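Local coordinates for protein leucyl-trna synthetase (Plasmodium falciparum, PDB 5FOD) that probably hydrolyses wrongly charged tRNA, being the editing domain of the cytosolic enzyme that joins leucine to tRNA(Leu), at residues R30-V35 with T61-F66. The protein carries 1 engineered substitution. Numbering follows the deposited sequence.
Sequences RSSQSV and TFFTDF
S32 meets two neighbouring phenylalanines, F62 and F63, with different atoms of its short side chain. Its CB lies over one face of the F62 ring, 3.9 Å from the centroid and 30° off the normal, a CH-pi contact displaced toward CG. S32 CB comes within 3.5 Å of F62 CG. The hydroxyl oxygen lies beside the other ring, near its plane: S32 OG is 3.4 Å from F63 CE2. Chi1 of 85° turns OG back toward the carbonyl of I29 in the preceding helical turn, and its hydrogen bond there satisfies the polar group of a buried serine facing aromatic carbon. A small residue suits the place, since it lets the loop come close to the helix.

One turn on, V35 sends CG2 to within 3.8 Å of F62 CE2, the two side chains crossing at about a right angle; a branched, apolar residue suits this flank of the ring. Q33 lays its methylene CG 4.4 Å from F63 CZ at the ring edge, while its exposed position suits a polar amide. On the loop side, K185 of strand 182-187 makes a cation-pi contact with F62, and W78, just after helix 71-77, meets F63 edge-to-face. No hydrogen bond joins the two segments: two phenylalanines of a surface loop pack against the C-terminal end of helix 18-35, at the periphery of the editing domain.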
ATOM      1  N   ARG A  30      -0.894   1.308 -23.677  1.00 25.39           N
ATOM      2  CA  ARG A  30      -0.916   0.659 -24.967  1.00 28.28           C
ATOM      3  C   ARG A  30      -1.914  -0.547 -24.949  1.00 31.85           C
ATOM      4  O   ARG A  30      -2.664  -0.763 -25.893  1.00 29.49           O
ATOM      5  CB  ARG A  30       0.484   0.202 -25.359  1.00 29.03           C
ATOM      6  CG  ARG A  30       1.369   1.274 -25.986  1.00 30.02           C
ATOM      7  CD  ARG A  30       2.618   0.683 -26.661  1.00 27.14           C
ATOM      8  NE  ARG A  30       3.419   0.044 -25.634  1.00 27.29           N
ATOM      9  CZ  ARG A  30       4.334   0.648 -24.882  1.00 25.82           C
ATOM     10  NH1 ARG A  30       4.671   1.910 -25.080  1.00 24.01           N
ATOM     11  NH2 ARG A  30       4.957  -0.066 -23.953  1.00 28.75           N
ATOM     12  N   SER A  31      -1.931  -1.316 -23.876  1.00 29.18           N
ATOM     13  CA  SER A  31      -2.864  -2.451 -23.824  1.00 30.99           C
ATOM     14  C   SER A  31      -4.300  -1.943 -23.844  1.00 30.47           C
ATOM     15  O   SER A  31      -5.160  -2.525 -24.507  1.00 31.65           O
ATOM     16  CB  SER A  31      -2.652  -3.245 -22.554  1.00 32.38           C
ATOM     17  OG  SER A  31      -3.117  -2.428 -21.480  1.00 35.90           O
ATOM     18  N   SER A  32      -4.579  -0.857 -23.138  1.00 29.28           N
ATOM     19  CA  SER A  32      -5.965  -0.378 -23.018  1.00 31.99           C
ATOM     20  C   SER A  32      -6.468   0.305 -24.312  1.00 35.80           C
ATOM     21  O   SER A  32      -7.639   0.145 -24.681  1.00 32.80           O
ATOM     22  CB  SER A  32      -6.159   0.502 -21.787  1.00 34.50           C
ATOM     23  OG  SER A  32      -5.808   1.837 -22.024  1.00 37.94           O
ATOM     24  N   GLN A  33      -5.573   1.030 -24.986  1.00 33.18           N
ATOM     25  CA  GLN A  33      -5.782   1.496 -26.363  1.00 36.32           C
ATOM     26  C   GLN A  33      -6.001   0.338 -27.330  1.00 36.83           C
ATOM     27  O   GLN A  33      -6.803   0.454 -28.268  1.00 38.68           O
ATOM     28  CB  GLN A  33      -4.616   2.383 -26.831  1.00 37.66           C
ATOM     29  CG  GLN A  33      -4.546   3.730 -26.125  1.00 41.04           C
ATOM     30  CD  GLN A  33      -3.334   4.557 -26.560  1.00 47.83           C
ATOM     31  OE1 GLN A  33      -2.202   4.051 -26.648  1.00 55.59           O
ATOM     32  NE2 GLN A  33      -3.559   5.833 -26.830  1.00 46.43           N
ATOM     33  N   SER A  34      -5.329  -0.783 -27.108  1.00 33.23           N
ATOM     34  CA  SER A  34      -5.534  -1.950 -27.974  1.00 38.24           C
ATOM     35  C   SER A  34      -6.915  -2.590 -27.707  1.00 36.91           C
ATOM     36  O   SER A  34      -7.726  -2.746 -28.644  1.00 33.25           O
ATOM     37  CB  SER A  34      -4.397  -2.974 -27.840  1.00 38.82           C
ATOM     38  OG  SER A  34      -4.625  -4.125 -28.657  1.00 41.01           O
ATOM     39  N   VAL A  35      -7.195  -2.940 -26.449  1.00 38.41           N
ATOM     40  CA  VAL A  35      -8.501  -3.560 -26.117  1.00 42.33           C
ATOM     41  C   VAL A  35      -9.710  -2.693 -26.552  1.00 43.61           C
ATOM     42  O   VAL A  35     -10.680  -3.250 -27.063  1.00 46.86           O
ATOM     43  CB  VAL A  35      -8.657  -4.029 -24.629  1.00 45.03           C
ATOM     44  CG1 VAL A  35      -7.552  -5.003 -24.221  1.00 44.60           C
ATOM     45  CG2 VAL A  35      -8.734  -2.859 -23.670  1.00 47.23           C
ATOM     46  N   THR A  61     -12.939   2.898 -19.429  1.00 70.06           N
ATOM     47  CA  THR A  61     -12.713   3.276 -18.027  1.00 65.10           C
ATOM     48  C   THR A  61     -11.238   3.216 -17.547  1.00 56.33           C
ATOM     49  O   THR A  61     -10.981   3.367 -16.331  1.00 55.94           O
ATOM     50  CB  THR A  61     -13.580   2.373 -17.117  1.00 67.28           C
ATOM     51  OG1 THR A  61     -13.268   0.998 -17.379  1.00 74.17           O
ATOM     52  CG2 THR A  61     -15.070   2.595 -17.375  1.00 69.95           C
ATOM     53  N   PHE A  62     -10.280   3.028 -18.470  1.00 44.69           N
ATOM     54  CA  PHE A  62      -8.885   2.753 -18.077  1.00 39.38           C
ATOM     55  C   PHE A  62      -8.115   4.006 -17.681  1.00 34.20           C
ATOM     56  O   PHE A  62      -7.365   4.002 -16.697  1.00 32.69           O
ATOM     57  CB  PHE A  62      -8.143   1.984 -19.161  1.00 38.80           C
ATOM     58  CG  PHE A  62      -8.542   0.526 -19.261  1.00 42.50           C
ATOM     59  CD1 PHE A  62      -8.037  -0.424 -18.355  1.00 41.10           C
ATOM     60  CD2 PHE A  62      -9.388   0.090 -20.291  1.00 44.17           C
ATOM     61  CE1 PHE A  62      -8.404  -1.754 -18.462  1.00 42.93           C
ATOM     62  CE2 PHE A  62      -9.738  -1.245 -20.413  1.00 44.60           C
ATOM     63  CZ  PHE A  62      -9.262  -2.166 -19.485  1.00 45.21           C
ATOM     64  N   PHE A  63      -8.330   5.074 -18.432  1.00 30.33           N
ATOM     65  CA  PHE A  63      -7.817   6.392 -18.085  1.00 30.00           C
ATOM     66  C   PHE A  63      -8.752   7.493 -18.573  1.00 29.56           C
ATOM     67  O   PHE A  63      -9.401   7.342 -19.616  1.00 31.09           O
ATOM     68  CB  PHE A  63      -6.389   6.557 -18.668  1.00 28.41           C
ATOM     69  CG  PHE A  63      -6.302   6.482 -20.173  1.00 27.86           C
ATOM     70  CD1 PHE A  63      -6.488   7.615 -20.951  1.00 30.11           C
ATOM     71  CD2 PHE A  63      -5.964   5.290 -20.816  1.00 31.56           C
ATOM     72  CE1 PHE A  63      -6.380   7.570 -22.339  1.00 30.54           C
ATOM     73  CE2 PHE A  63      -5.839   5.227 -22.198  1.00 31.54           C
ATOM     74  CZ  PHE A  63      -6.049   6.379 -22.970  1.00 33.12           C
ATOM     75  N   THR A  64      -8.821   8.593 -17.830  1.00 31.59           N
ATOM     76  CA  THR A  64      -9.638   9.741 -18.223  1.00 30.75           C
ATOM     77  C   THR A  64      -9.171  10.271 -19.594  1.00 31.43           C
ATOM     78  O   THR A  64      -8.005  10.532 -19.797  1.00 31.24           O
ATOM     79  CB  THR A  64      -9.546  10.852 -17.208  1.00 32.54           C
ATOM     80  OG1 THR A  64      -9.901  10.362 -15.913  1.00 29.69           O
ATOM     81  CG2 THR A  64     -10.457  12.052 -17.608  1.00 31.46           C
ATOM     82  N   ASP A  65     -10.092  10.387 -20.556  1.00 35.14           N
ATOM     83  CA  ASP A  65      -9.727  10.783 -21.907  1.00 37.57           C
ATOM     84  C   ASP A  65      -9.298  12.240 -21.998  1.00 31.24           C
ATOM     85  O   ASP A  65      -9.785  13.080 -21.264  1.00 31.44           O
ATOM     86  CB  ASP A  65     -10.857  10.517 -22.908  1.00 43.85           C
ATOM     87  CG  ASP A  65     -10.766   9.139 -23.517  1.00 54.31           C
ATOM     88  OD1 ASP A  65      -9.727   8.839 -24.161  1.00 62.68           O
ATOM     89  OD2 ASP A  65     -11.714   8.347 -23.335  1.00 54.25           O
ATOM     90  N   PHE A  66      -8.409  12.497 -22.943  1.00 31.96           N
ATOM     91  CA  PHE A  66      -7.835  13.788 -23.167  1.00 36.04           C
ATOM     92  C   PHE A  66      -8.626  14.435 -24.300  1.00 41.22           C
ATOM     93  O   PHE A  66      -8.774  13.810 -25.351  1.00 42.38           O
ATOM     94  CB  PHE A  66      -6.357  13.647 -23.544  1.00 35.36           C
ATOM     95  CG  PHE A  66      -5.469  13.259 -22.381  1.00 33.20           C
ATOM     96  CD1 PHE A  66      -5.051  14.211 -21.461  1.00 31.73           C
ATOM     97  CD2 PHE A  66      -5.085  11.936 -22.199  1.00 32.82           C
ATOM     98  CE1 PHE A  66      -4.230  13.861 -20.406  1.00 32.34           C
ATOM     99  CE2 PHE A  66      -4.281  11.575 -21.134  1.00 33.24           C
ATOM    100  CZ  PHE A  66      -3.851  12.532 -20.232  1.00 31.55           C
TER